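Exo-1,3/1,4-beta-glucanase (Pseudoalteromonas sp., PDB 3RRX) probably hydrolyses beta-1,3- and beta-1,4-linked glucans from their chain ends, as an exo-acting glucanase of glycoside hydrolase family 3. Local coordinates at residues A[165-170]-A[593-598]; A[178-183]-A[581-586]; A[218-223]-A[261-266]; A[497-502]-A[533-538]. The protein carries 1 engineered substitution. All coordinates share one frame; numbering follows the deposited sequence.

Contact 1: A[165-170]-A[593-598]; sequences VVRDDR and LNLNDA. With CA (calcium ion), chain B.
Arg167 and Asn594 lie against each other as two nearly parallel plates. The guanidinium and the carboxamide planes are 16° apart. The CB of Asn594 sits over one guanidinium face, offset toward its rim and 3.9 Å from CZ of Arg167. The Arg167 chain bends at chi2 (-68°) and again at chi3, which folds the guanidinium back over the asparagine. Arg167 NH1 bonds to Glu180 O. The amide of Asn594 is fixed at both ends. Asn594 ND2 gives a nearly straight bond (168°) to a lone pair of Arg167 O, at 3.0 Å. Asn594 OD1 binds the calcium ion at 2.4 Å, beside Leu593 O. Waters 1 and 4 join the ion to the carboxylate of Asp169. Arg167 NH2 also reaches Asp597 OD1 and Leu595 O through water 3. Asp597 OD1 itself stays 4.4 Å from Arg167 NH2, out of the guanidinium plane, so only the charges interact. A leucine in place of Arg167 would probably leave the Asn594 amide without its stacked plate and Glu180 O without the NH1 donor. Segment 165-170 follows strand 157-162 of the barrel. Val165 and Arg167 pack on helix 236-243, and Val165 also touches helix 182-197.

Contact 2: A[178-183]-A[581-586]; sequences YSEDPD and SFSWPK. With CA (calcium ion), chain B.
Glu180 and Ser583 meet through both carboxylate oxygens, in the tight part of the contact. Ser583 N gives a straight bond (172°) to Glu180 OE1 at 2.7 Å, arriving from above the carboxylate plane. Ser583 OG meets the syn lone pair of Glu180 OE2 at 2.6 Å, and it is also bonded to Tyr600. Glu180 OE1 is a calcium ligand as well, at 2.3 Å, so the serine positions a first-shell carboxylate. The charge of the ion probably helps keep this buried acid ionised.

The close packing continues at Ser581. Ser581 O accepts from two donors, Ser179 OG in its carbonyl plane and Glu180 N at 3.2 Å. Ser179 OG points away from its own N (chi1 -177°), which lets it reach this carbonyl and still accept from Asp181 N, forming an ST turn. Ser581 OG returns a bond to Tyr178 O at 2.8 Å. The Phe582 ring lies flat on the backbone, with Glu180 N over its centre, and Phe582 CE2 comes within 3.4 Å of Ser179 CA.

The hydrated side is at the calcium ion, where water fills part of the contact. There water 4 links the ion to Ser583 O. Waters 1 and 2 also bind it, and Leu593 O and Asn594 OD1 complete the site. Asp181 caps helix 182-197, whose Leu184 touches both Ser179 and Ser581, while Phe582 leans on Ile128 of helix 127-133.

Contact 3: A[218-223]-A[261-266]; sequences VGDGGT and SFNSWN
Ser261 points at the backbone of Val218 where two adjacent parallel strands of the family 3 N-terminal barrel, 211-217 and 257-260, run out into loops. A cis peptide precedes Val218 as strand 211-217 ends. The contact is mainly polar, with side chains of 261-266 meeting the backbone of 218-223. Asn263 ND2 bonds to Val218 O at 3.2 Å, and this oxygen lies in the amide plane of Asn263. A second bond from ND2 goes to Ser264 O, so both targets of the nitrogen are backbone carbonyls. Ser261 OG accepts only a weak bond from Val218 N, with an angle of 119°.

Plain packing is limited. Thr223 CG2 rests on Asn263 CB at 3.8 Å, while Thr223 OG1 bonds to Val227 O. Asp220 CB lies against Asn263 OD1 at 3.4 Å.

Backbone shape also matters. Gly219 has a positive phi (88°), where a side chain would jam against the preceding carbonyl oxygen. Its own O accepts from Gly222 N.

Asn263 holds its CG between the backbone N and carbonyl carbon (chi1 62°). This turns Asn263 OD1 back along its own segment, where Ser261 OG donates to it at 2.7 Å from above the carbonyl plane.

Contact 4: A[497-502]-A[533-538]; sequences GDIELL and RPLWVN
Arg533 meets Gly497 O end-on, with both terminal nitrogens on one oxygen. Arg533 NH2 is 2.9 Å from Gly497 O and Arg533 NH1 is 3.0 Å from it, and the oxygen lies at the guanidinium edge in its plane. Ile499 comes from the opposite direction. Ile499 CD1 sits over the centre of one guanidinium face, 3.6 Å from CZ of Arg533. Ile499 CD1 also touches Leu535 CD2 at 4.0 Å, so it bridges the charged plate and the apolar side chain. Further along, Trp536 N bonds to Leu502 O at 2.8 Å, from above the carbonyl plane. Leu502 CB and Trp536 CB pack beside that bond.

The next shell positions the arginine. The Arg533 chain is extended from CG to NE (chi2 -176°), which carries the guanidinium across to Gly497. There NH2 also forms a salt bridge with Glu489, and NH1 bonds to Asp169 O. A methionine at Arg533 would probably leave Glu489 without its charge partner and Gly497 O without either donor. Trp536 NE1 bonds to Lys586 O.

The contact joins the loops that follow two adjacent parallel strands, 482-488 and 525-530, in the alpha/beta sandwich of the family 3 C-terminal domain.

How the contacts relate
From the N terminus, segment 165-170 opens contact 1 and 178-183 opens contact 2. Both wait about 400 residues for their partners. Contact 3 closes first, a short loop between adjacent barrel strands. Contact 4 follows within the C-terminal domain. Segment 581-586 then closes contact 2, and 593-598 closes contact 1. Contacts 3 and 4 thus stand in series within contact 2, which lies within contact 1; none cross. Contacts 1 and 2 join the two domains and share the calcium ion with three of its waters. Contact 3 meets contact 1 through Gly221 O and Arg167 N. Contact 4 reaches contact 1 through Ile499 N and Arg170 O, and contact 2 at Trp536 and Lys586. Contacts 3 and 4 do not touch.

Contact 1: A[165-170]-A[593-598]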
loop_
_atom_site.group_PDB
_atom_site.type_symbol
_atom_site.label_atom_id
_atom_site.label_comp_id
_atom_site.label_asym_id
_atom_site.label_seq_id
_atom_site.Cartn_x
_atom_site.Cartn_y
_atom_site.Cartn_z
ATOM N N VAL A 165 -4.746 -6.264 9.066
ATOM C CA VAL A 165 -4.116 -6.471 10.368
ATOM C C VAL A 165 -3.521 -7.873 10.311
ATOM O O VAL A 165 -4.234 -8.870 10.411
ATOM C CB VAL A 165 -5.147 -6.379 11.527
ATOM C CG1 VAL A 165 -4.474 -6.581 12.894
ATOM C CG2 VAL A 165 -5.882 -5.044 11.471
ATOM N N VAL A 166 -2.213 -7.947 10.104
ATOM C CA VAL A 166 -1.593 -9.199 9.700
ATOM C C VAL A 166 -1.139 -10.016 10.901
ATOM O O VAL A 166 -0.382 -9.528 11.743
ATOM C CB VAL A 166 -0.428 -8.938 8.724
ATOM C CG1 VAL A 166 0.332 -10.232 8.411
ATOM C CG2 VAL A 166 -0.976 -8.306 7.439
ATOM N N ARG A 167 -1.605 -11.262 10.951
ATOM C CA ARG A 167 -1.410 -12.142 12.101
ATOM C C ARG A 167 -0.437 -13.296 11.831
ATOM O O ARG A 167 -0.016 -13.979 12.764
ATOM C CB ARG A 167 -2.766 -12.695 12.559
ATOM C CG ARG A 167 -3.824 -11.619 12.752
ATOM C CD ARG A 167 -3.494 -10.713 13.933
ATOM N NE ARG A 167 -3.774 -11.387 15.201
ATOM C CZ ARG A 167 -3.652 -10.817 16.395
ATOM N NH1 ARG A 167 -3.228 -9.563 16.495
ATOM N NH2 ARG A 167 -3.947 -11.507 17.490
ATOM N N ASP A 168 -0.080 -13.510 10.566
ATOM C CA ASP A 168 0.866 -14.564 10.189
ATOM C C ASP A 168 1.771 -14.008 9.093
ATOM O O ASP A 168 1.317 -13.773 7.971
ATOM C CB ASP A 168 0.114 -15.809 9.692
ATOM C CG ASP A 168 1.026 -17.029 9.510
ATOM O OD1 ASP A 168 2.181 -16.881 9.054
ATOM O OD2 ASP A 168 0.576 -18.149 9.823
ATOM N N ASP A 169 3.045 -13.791 9.426
ATOM C CA ASP A 169 3.965 -13.073 8.539
ATOM C C ASP A 169 4.383 -13.867 7.309
ATOM O O ASP A 169 5.105 -13.357 6.460
ATOM C CB ASP A 169 5.214 -12.609 9.299
ATOM C CG ASP A 169 4.891 -11.617 10.388
ATOM O OD1 ASP A 169 3.783 -11.036 10.343
ATOM O OD2 ASP A 169 5.738 -11.420 11.287
ATOM N N ARG A 170 3.919 -15.102 7.191
ATOM C CA ARG A 170 4.195 -15.867 5.974
ATOM C C ARG A 170 3.498 -15.280 4.737
ATOM O O ARG A 170 3.890 -15.559 3.602
ATOM C CB ARG A 170 3.794 -17.327 6.167
ATOM C CG ARG A 170 4.775 -18.102 7.074
ATOM C CD ARG A 170 4.293 -19.524 7.331
ATOM N NE ARG A 170 3.235 -19.590 8.333
ATOM C CZ ARG A 170 2.758 -20.727 8.839
ATOM N NH1 ARG A 170 3.249 -21.890 8.435
ATOM N NH2 ARG A 170 1.801 -20.705 9.753
ATOM N N LEU A 593 3.090 -15.171 16.000
ATOM C CA LEU A 593 3.572 -14.553 17.217
ATOM C C LEU A 593 2.979 -13.159 17.283
ATOM O O LEU A 593 3.429 -12.291 16.552
ATOM C CB LEU A 593 5.095 -14.447 17.119
ATOM C CG LEU A 593 5.879 -13.768 18.237
ATOM C CD1 LEU A 593 5.850 -14.612 19.515
ATOM C CD2 LEU A 593 7.306 -13.543 17.765
ATOM N N ASN A 594 1.993 -12.931 18.150
ATOM C CA ASN A 594 1.305 -11.639 18.197
ATOM C C ASN A 594 1.151 -11.081 19.604
ATOM O O ASN A 594 0.986 -11.840 20.561
ATOM C CB ASN A 594 -0.075 -11.759 17.533
ATOM C CG ASN A 594 0.025 -12.102 16.066
ATOM O OD1 ASN A 594 0.669 -11.384 15.307
ATOM N ND2 ASN A 594 -0.589 -13.211 15.658
ATOM N N LEU A 595 1.204 -9.757 19.732
ATOM C CA LEU A 595 1.084 -9.140 21.044
ATOM C C LEU A 595 -0.245 -9.578 21.671
ATOM O O LEU A 595 -1.233 -9.790 20.968
ATOM C CB LEU A 595 1.162 -7.616 20.952
ATOM C CG LEU A 595 -0.156 -6.880 20.777
ATOM C CD1 LEU A 595 0.034 -5.369 20.895
ATOM C CD2 LEU A 595 -0.784 -7.247 19.433
ATOM N N ASN A 596 -0.267 -9.730 22.984
ATOM C CA ASN A 596 -1.479 -10.205 23.666
ATOM C C ASN A 596 -1.701 -11.714 23.551
ATOM O O ASN A 596 -2.667 -12.236 24.100
ATOM C CB ASN A 596 -2.744 -9.474 23.175
ATOM C CG ASN A 596 -2.718 -7.977 23.457
ATOM O OD1 ASN A 596 -2.038 -7.512 24.372
ATOM N ND2 ASN A 596 -3.471 -7.216 22.667
ATOM N N ASP A 597 -0.835 -12.419 22.831
ATOM C CA ASP A 597 -0.930 -13.876 22.790
ATOM C C ASP A 597 -0.785 -14.444 24.207
ATOM O O ASP A 597 -0.053 -13.895 25.031
ATOM C CB ASP A 597 0.141 -14.477 21.875
ATOM C CG ASP A 597 -0.277 -14.502 20.405
ATOM O OD1 ASP A 597 -1.402 -14.063 20.073
ATOM O OD2 ASP A 597 0.526 -14.988 19.579
ATOM N N ALA A 598 -1.484 -15.540 24.485
ATOM C CA ALA A 598 -1.406 -16.187 25.794
ATOM C C ALA A 598 0.030 -16.601 26.104
ATOM O O ALA A 598 0.573 -16.256 27.151
ATOM C CB ALA A 598 -2.342 -17.392 25.856
HETATM CA CA CA B . 2.930 -11.149 14.531
HETATM O O HOH W 1 2.007 -10.711 12.336
HETATM O O HOH W 2 2.933 -13.471 13.518
HETATM O O HOH W 3 -3.123 -11.570 20.430
HETATM O O HOH W 4 5.193 -10.853 13.672
#

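Contact 2: A[178-183]-A[581-586]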
loop_
_atom_site.group_PDB
_atom_site.type_symbol
_atom_site.label_atom_id
_atom_site.label_comp_id
_atom_site.label_asym_id
_atom_site.label_seq_id
_atom_site.Cartn_x
_atom_site.Cartn_y
_atom_site.Cartn_z
ATOM N N TYR A 178 0.161 -1.926 8.392
ATOM C CA TYR A 178 0.864 -1.093 9.366
ATOM C C TYR A 178 1.305 -1.888 10.603
ATOM O O TYR A 178 2.285 -1.532 11.255
ATOM C CB TYR A 178 -0.017 0.063 9.846
ATOM C CG TYR A 178 -0.428 1.078 8.789
ATOM C CD1 TYR A 178 0.515 1.889 8.154
ATOM C CD2 TYR A 178 -1.780 1.266 8.478
ATOM C CE1 TYR A 178 0.126 2.852 7.200
ATOM C CE2 TYR A 178 -2.179 2.223 7.526
ATOM C CZ TYR A 178 -1.222 3.006 6.893
ATOM O OH TYR A 178 -1.629 3.948 5.958
ATOM N N SER A 179 0.578 -2.946 10.936
ATOM C CA SER A 179 0.806 -3.608 12.221
ATOM C C SER A 179 0.031 -4.913 12.388
ATOM O O SER A 179 -1.017 -5.120 11.768
ATOM C CB SER A 179 0.419 -2.651 13.361
ATOM O OG SER A 179 0.674 -3.215 14.641
ATOM N N GLU A 180 0.549 -5.791 13.243
ATOM C CA GLU A 180 -0.214 -6.955 13.698
ATOM C C GLU A 180 -1.292 -6.525 14.699
ATOM O O GLU A 180 -2.197 -7.295 15.014
ATOM C CB GLU A 180 0.728 -7.966 14.383
ATOM C CG GLU A 180 1.309 -7.468 15.718
ATOM C CD GLU A 180 2.421 -8.375 16.292
ATOM O OE1 GLU A 180 3.133 -9.044 15.519
ATOM O OE2 GLU A 180 2.603 -8.404 17.524
ATOM N N ASP A 181 -1.164 -5.307 15.215
ATOM C CA ASP A 181 -2.025 -4.788 16.294
ATOM C C ASP A 181 -3.196 -3.967 15.748
ATOM O O ASP A 181 -2.977 -2.934 15.123
ATOM C CB ASP A 181 -1.173 -3.890 17.209
ATOM C CG ASP A 181 -1.989 -3.192 18.307
ATOM O OD1 ASP A 181 -3.103 -3.655 18.630
ATOM O OD2 ASP A 181 -1.493 -2.182 18.865
ATOM N N PRO A 182 -4.450 -4.399 16.008
ATOM C CA PRO A 182 -5.579 -3.626 15.472
ATOM C C PRO A 182 -5.638 -2.188 15.993
ATOM O O PRO A 182 -6.067 -1.309 15.250
ATOM C CB PRO A 182 -6.809 -4.427 15.917
ATOM C CG PRO A 182 -6.340 -5.267 17.068
ATOM C CD PRO A 182 -4.890 -5.570 16.781
ATOM N N ASP A 183 -5.191 -1.941 17.224
ATOM C CA ASP A 183 -5.245 -0.592 17.795
ATOM C C ASP A 183 -4.443 0.406 16.960
ATOM O O ASP A 183 -4.865 1.547 16.763
ATOM C CB ASP A 183 -4.706 -0.570 19.227
ATOM C CG ASP A 183 -5.578 -1.349 20.206
ATOM O OD1 ASP A 183 -6.726 -1.700 19.853
ATOM O OD2 ASP A 183 -5.109 -1.598 21.341
ATOM N N SER A 581 6.230 -2.709 15.096
ATOM C CA SER A 581 4.779 -2.870 14.982
ATOM C C SER A 581 4.377 -4.310 14.661
ATOM O O SER A 581 3.188 -4.613 14.555
ATOM C CB SER A 581 4.200 -1.919 13.923
ATOM O OG SER A 581 4.646 -2.271 12.629
ATOM N N PHE A 582 5.377 -5.178 14.496
ATOM C CA PHE A 582 5.189 -6.622 14.355
ATOM C C PHE A 582 6.179 -7.294 15.308
ATOM O O PHE A 582 7.323 -6.849 15.424
ATOM C CB PHE A 582 5.500 -7.092 12.916
ATOM C CG PHE A 582 4.410 -6.770 11.911
ATOM C CD1 PHE A 582 3.506 -7.748 11.505
ATOM C CD2 PHE A 582 4.295 -5.499 11.388
ATOM C CE1 PHE A 582 2.502 -7.455 10.588
ATOM C CE2 PHE A 582 3.303 -5.188 10.464
ATOM C CZ PHE A 582 2.402 -6.169 10.061
ATOM N N SER A 583 5.754 -8.357 15.982
ATOM C CA SER A 583 6.650 -9.056 16.906
ATOM C C SER A 583 7.749 -9.803 16.151
ATOM O O SER A 583 7.488 -10.401 15.100
ATOM C CB SER A 583 5.860 -10.039 17.763
ATOM O OG SER A 583 4.847 -9.381 18.505
ATOM N N TRP A 584 8.963 -9.800 16.701
ATOM C CA TRP A 584 10.104 -10.446 16.049
ATOM C C TRP A 584 10.372 -11.830 16.646
ATOM O O TRP A 584 10.518 -11.966 17.863
ATOM C CB TRP A 584 11.356 -9.568 16.178
ATOM C CG TRP A 584 12.364 -9.856 15.111
ATOM C CD1 TRP A 584 13.237 -10.913 15.059
ATOM C CD2 TRP A 584 12.599 -9.079 13.934
ATOM N NE1 TRP A 584 14.001 -10.835 13.916
ATOM C CE2 TRP A 584 13.621 -9.720 13.206
ATOM C CE3 TRP A 584 12.037 -7.901 13.421
ATOM C CZ2 TRP A 584 14.101 -9.218 12.000
ATOM C CZ3 TRP A 584 12.508 -7.408 12.228
ATOM C CH2 TRP A 584 13.531 -8.065 11.523
ATOM N N PRO A 585 10.425 -12.865 15.788
ATOM C CA PRO A 585 10.501 -14.263 16.231
ATOM C C PRO A 585 11.876 -14.678 16.772
ATOM O O PRO A 585 12.910 -14.269 16.251
ATOM C CB PRO A 585 10.181 -15.048 14.954
ATOM C CG PRO A 585 10.694 -14.137 13.838
ATOM C CD PRO A 585 10.352 -12.749 14.317
ATOM N N LYS A 586 11.858 -15.508 17.813
ATOM C CA LYS A 586 13.066 -16.070 18.420
ATOM C C LYS A 586 13.400 -17.445 17.834
ATOM O O LYS A 586 14.551 -17.876 17.850
ATOM C CB LYS A 586 12.832 -16.187 19.929
ATOM C CG LYS A 586 13.894 -16.908 20.714
ATOM C CD LYS A 586 13.438 -17.044 22.164
ATOM C CE LYS A 586 13.336 -15.684 22.839
ATOM N NZ LYS A 586 13.032 -15.797 24.299
HETATM CA CA CA B . 2.930 -11.149 14.531
HETATM O O HOH W 4 5.193 -10.853 13.672
HETATM O O HOH W 2 2.933 -13.471 13.518
HETATM O O HOH W 1 2.007 -10.711 12.336
#

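Contact 3: A[218-223]-A[261-266]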
loop_
_atom_site.group_PDB
_atom_site.type_symbol
_atom_site.label_atom_id
_atom_site.label_comp_id
_atom_site.label_asym_id
_atom_site.label_seq_id
_atom_site.Cartn_x
_atom_site.Cartn_y
_atom_site.Cartn_z
ATOM N N VAL A 218 -12.824 -8.250 4.005
ATOM C CA VAL A 218 -12.207 -8.061 5.319
ATOM C C VAL A 218 -11.526 -9.383 5.714
ATOM O O VAL A 218 -11.908 -10.449 5.220
ATOM C CB VAL A 218 -13.276 -7.737 6.404
ATOM C CG1 VAL A 218 -14.291 -8.878 6.524
ATOM C CG2 VAL A 218 -12.626 -7.490 7.767
ATOM N N GLY A 219 -10.518 -9.309 6.580
ATOM C CA GLY A 219 -9.874 -10.493 7.132
ATOM C C GLY A 219 -8.721 -11.071 6.316
ATOM O O GLY A 219 -8.238 -12.173 6.600
ATOM N N ASP A 220 -8.260 -10.338 5.307
ATOM C CA ASP A 220 -7.205 -10.859 4.434
ATOM C C ASP A 220 -5.862 -11.058 5.161
ATOM O O ASP A 220 -5.000 -11.804 4.697
ATOM C CB ASP A 220 -7.056 -10.010 3.152
ATOM C CG ASP A 220 -6.854 -8.529 3.436
ATOM O OD1 ASP A 220 -7.088 -8.075 4.579
ATOM O OD2 ASP A 220 -6.474 -7.800 2.495
ATOM N N GLY A 221 -5.696 -10.404 6.306
ATOM C CA GLY A 221 -4.513 -10.608 7.132
ATOM C C GLY A 221 -4.654 -11.731 8.154
ATOM O O GLY A 221 -3.794 -11.904 9.018
ATOM N N GLY A 222 -5.725 -12.515 8.055
ATOM C CA GLY A 222 -5.930 -13.595 9.001
ATOM C C GLY A 222 -6.071 -14.963 8.362
ATOM O O GLY A 222 -6.637 -15.869 8.974
ATOM N N THR A 223 -5.578 -15.127 7.137
ATOM C CA THR A 223 -5.754 -16.407 6.452
ATOM C C THR A 223 -4.879 -17.485 7.090
ATOM O O THR A 223 -3.807 -17.194 7.639
ATOM C CB THR A 223 -5.432 -16.329 4.945
ATOM O OG1 THR A 223 -4.046 -16.010 4.762
ATOM C CG2 THR A 223 -6.324 -15.280 4.239
ATOM N N SER A 261 -12.440 -8.189 -0.337
ATOM C CA SER A 261 -11.187 -8.949 -0.267
ATOM C C SER A 261 -11.230 -10.289 -1.016
ATOM O O SER A 261 -12.291 -10.905 -1.157
ATOM C CB SER A 261 -10.815 -9.202 1.198
ATOM O OG SER A 261 -11.854 -9.930 1.863
ATOM N N PHE A 262 -10.062 -10.738 -1.475
ATOM C CA PHE A 262 -9.921 -12.009 -2.190
ATOM C C PHE A 262 -10.126 -13.241 -1.303
ATOM O O PHE A 262 -10.504 -14.305 -1.802
ATOM C CB PHE A 262 -8.506 -12.142 -2.773
ATOM C CG PHE A 262 -8.266 -11.371 -4.046
ATOM C CD1 PHE A 262 -8.994 -11.646 -5.196
ATOM C CD2 PHE A 262 -7.253 -10.423 -4.108
ATOM C CE1 PHE A 262 -8.742 -10.955 -6.378
ATOM C CE2 PHE A 262 -6.992 -9.727 -5.287
ATOM C CZ PHE A 262 -7.740 -9.994 -6.421
ATOM N N ASN A 263 -9.827 -13.122 -0.012
ATOM C CA ASN A 263 -9.868 -14.281 0.885
ATOM C C ASN A 263 -11.282 -14.824 1.110
ATOM O O ASN A 263 -12.278 -14.210 0.719
ATOM C CB ASN A 263 -9.248 -13.944 2.241
ATOM C CG ASN A 263 -10.008 -12.839 2.965
ATOM O OD1 ASN A 263 -9.916 -11.672 2.590
ATOM N ND2 ASN A 263 -10.768 -13.204 3.994
ATOM N N SER A 264 -11.350 -15.995 1.732
ATOM C CA SER A 264 -12.613 -16.544 2.200
ATOM C C SER A 264 -12.707 -16.335 3.702
ATOM O O SER A 264 -11.697 -16.138 4.376
ATOM C CB SER A 264 -12.701 -18.036 1.871
ATOM O OG SER A 264 -12.723 -18.241 0.466
ATOM N N TRP A 265 -13.926 -16.363 4.226
ATOM C CA TRP A 265 -14.124 -16.357 5.666
ATOM C C TRP A 265 -14.861 -17.643 6.039
ATOM O O TRP A 265 -15.969 -17.887 5.568
ATOM C CB TRP A 265 -14.922 -15.127 6.112
ATOM C CG TRP A 265 -15.289 -15.141 7.591
ATOM C CD1 TRP A 265 -14.459 -15.428 8.639
ATOM C CD2 TRP A 265 -16.574 -14.853 8.167
ATOM N NE1 TRP A 265 -15.147 -15.339 9.830
ATOM C CE2 TRP A 265 -16.446 -14.991 9.567
ATOM C CE3 TRP A 265 -17.818 -14.499 7.635
ATOM C CZ2 TRP A 265 -17.513 -14.783 10.443
ATOM C CZ3 TRP A 265 -18.885 -14.288 8.513
ATOM C CH2 TRP A 265 -18.720 -14.432 9.898
ATOM N N ASN A 266 -14.220 -18.476 6.851
ATOM C CA ASN A 266 -14.796 -19.765 7.215
ATOM C C ASN A 266 -15.353 -20.502 6.000
ATOM O O ASN A 266 -16.477 -21.010 6.024
ATOM C CB ASN A 266 -15.880 -19.589 8.286
ATOM C CG ASN A 266 -15.321 -19.075 9.600
ATOM O OD1 ASN A 266 -14.153 -19.305 9.917
ATOM N ND2 ASN A 266 -16.153 -18.383 10.376
#

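Contact 4: A[497-502]-A[533-538]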
loop_
_atom_site.group_PDB
_atom_site.type_symbol
_atom_site.label_atom_id
_atom_site.label_comp_id
_atom_site.label_asym_id
_atom_site.label_seq_id
_atom_site.Cartn_x
_atom_site.Cartn_y
_atom_site.Cartn_z
ATOM N N GLY A 497 5.216 -13.724 -2.744
ATOM C CA GLY A 497 5.916 -13.527 -1.486
ATOM C C GLY A 497 5.465 -14.436 -0.350
ATOM O O GLY A 497 5.977 -14.332 0.764
ATOM N N ASP A 498 4.513 -15.329 -0.612
ATOM C CA ASP A 498 4.084 -16.283 0.414
ATOM C C ASP A 498 5.257 -17.212 0.693
ATOM O O ASP A 498 5.893 -17.692 -0.242
ATOM C CB ASP A 498 2.910 -17.137 -0.080
ATOM C CG ASP A 498 1.574 -16.405 -0.036
ATOM O OD1 ASP A 498 1.532 -15.204 0.306
ATOM O OD2 ASP A 498 0.554 -17.053 -0.343
ATOM N N ILE A 499 5.544 -17.470 1.963
ATOM C CA ILE A 499 6.628 -18.386 2.313
ATOM C C ILE A 499 6.141 -19.439 3.299
ATOM O O ILE A 499 5.080 -19.295 3.910
ATOM C CB ILE A 499 7.822 -17.655 2.949
ATOM C CG1 ILE A 499 7.351 -16.826 4.150
ATOM C CG2 ILE A 499 8.548 -16.791 1.915
ATOM C CD1 ILE A 499 8.483 -16.107 4.871
ATOM N N GLU A 500 6.927 -20.494 3.458
ATOM C CA GLU A 500 6.600 -21.551 4.410
ATOM C C GLU A 500 7.573 -21.589 5.587
ATOM O O GLU A 500 7.229 -22.073 6.670
ATOM C CB GLU A 500 6.594 -22.907 3.700
ATOM C CG GLU A 500 5.561 -23.011 2.596
ATOM C CD GLU A 500 5.629 -24.335 1.859
ATOM O OE1 GLU A 500 6.562 -25.119 2.132
ATOM O OE2 GLU A 500 4.749 -24.590 1.007
ATOM N N LEU A 501 8.785 -21.090 5.369
ATOM C CA LEU A 501 9.824 -21.114 6.392
ATOM C C LEU A 501 10.208 -19.696 6.794
ATOM O O LEU A 501 10.310 -18.822 5.936
ATOM C CB LEU A 501 11.066 -21.837 5.853
ATOM C CG LEU A 501 10.857 -23.253 5.306
ATOM C CD1 LEU A 501 12.185 -23.860 4.843
ATOM C CD2 LEU A 501 10.199 -24.142 6.350
ATOM N N LEU A 502 10.443 -19.470 8.085
ATOM C CA LEU A 502 10.788 -18.126 8.563
ATOM C C LEU A 502 12.271 -17.764 8.460
ATOM O O LEU A 502 12.636 -16.592 8.585
ATOM C CB LEU A 502 10.327 -17.931 10.009
ATOM C CG LEU A 502 8.835 -17.752 10.279
ATOM C CD1 LEU A 502 8.609 -17.424 11.754
ATOM C CD2 LEU A 502 8.251 -16.657 9.379
ATOM N N ARG A 533 8.817 -7.820 6.433
ATOM C CA ARG A 533 8.306 -8.522 7.613
ATOM C C ARG A 533 9.477 -8.952 8.491
ATOM O O ARG A 533 10.601 -9.084 8.009
ATOM C CB ARG A 533 7.546 -9.772 7.164
ATOM C CG ARG A 533 8.374 -10.614 6.184
ATOM C CD ARG A 533 7.629 -11.831 5.611
ATOM N NE ARG A 533 8.210 -12.207 4.319
ATOM C CZ ARG A 533 7.577 -12.903 3.379
ATOM N NH1 ARG A 533 6.330 -13.319 3.572
ATOM N NH2 ARG A 533 8.187 -13.167 2.229
ATOM N N PRO A 534 9.225 -9.161 9.789
ATOM C CA PRO A 534 10.276 -9.801 10.586
ATOM C C PRO A 534 10.538 -11.178 10.012
ATOM O O PRO A 534 9.604 -11.796 9.492
ATOM C CB PRO A 534 9.628 -9.949 11.972
ATOM C CG PRO A 534 8.524 -8.923 11.999
ATOM C CD PRO A 534 8.010 -8.895 10.573
ATOM N N LEU A 535 11.781 -11.645 10.091
ATOM C CA LEU A 535 12.126 -13.010 9.692
ATOM C C LEU A 535 13.063 -13.573 10.754
ATOM O O LEU A 535 13.582 -12.828 11.584
ATOM C CB LEU A 535 12.807 -13.042 8.312
ATOM C CG LEU A 535 11.935 -12.650 7.107
ATOM C CD1 LEU A 535 12.779 -12.540 5.819
ATOM C CD2 LEU A 535 10.798 -13.659 6.938
ATOM N N TRP A 536 13.275 -14.879 10.736
ATOM C CA TRP A 536 14.184 -15.472 11.711
ATOM C C TRP A 536 15.612 -15.238 11.242
ATOM O O TRP A 536 16.054 -15.799 10.227
ATOM C CB TRP A 536 13.888 -16.956 11.929
ATOM C CG TRP A 536 14.664 -17.541 13.091
ATOM C CD1 TRP A 536 14.403 -17.383 14.425
ATOM C CD2 TRP A 536 15.834 -18.362 13.005
ATOM N NE1 TRP A 536 15.346 -18.058 15.177
ATOM C CE2 TRP A 536 16.232 -18.665 14.323
ATOM C CE3 TRP A 536 16.580 -18.874 11.937
ATOM C CZ2 TRP A 536 17.339 -19.469 14.602
ATOM C CZ3 TRP A 536 17.679 -19.664 12.215
ATOM C CH2 TRP A 536 18.048 -19.954 13.539
ATOM N N VAL A 537 16.319 -14.371 11.962
ATOM C CA VAL A 537 17.669 -13.952 11.557
ATOM C C VAL A 537 18.716 -14.087 12.672
ATOM O O VAL A 537 19.689 -13.331 12.709
ATOM C CB VAL A 537 17.678 -12.486 11.039
ATOM C CG1 VAL A 537 16.964 -12.374 9.688
ATOM C CG2 VAL A 537 17.026 -11.552 12.052
ATOM N N ASN A 538 18.535 -15.051 13.576
ATOM C CA ASN A 538 19.484 -15.216 14.678
ATOM C C ASN A 538 20.932 -15.342 14.203
ATOM O O ASN A 538 21.840 -14.745 14.789
ATOM C CB ASN A 538 19.107 -16.416 15.565
ATOM C CG ASN A 538 17.845 -16.165 16.389
ATOM O OD1 ASN A 538 17.082 -15.237 16.115
ATOM N ND2 ASN A 538 17.623 -16.998 17.400
#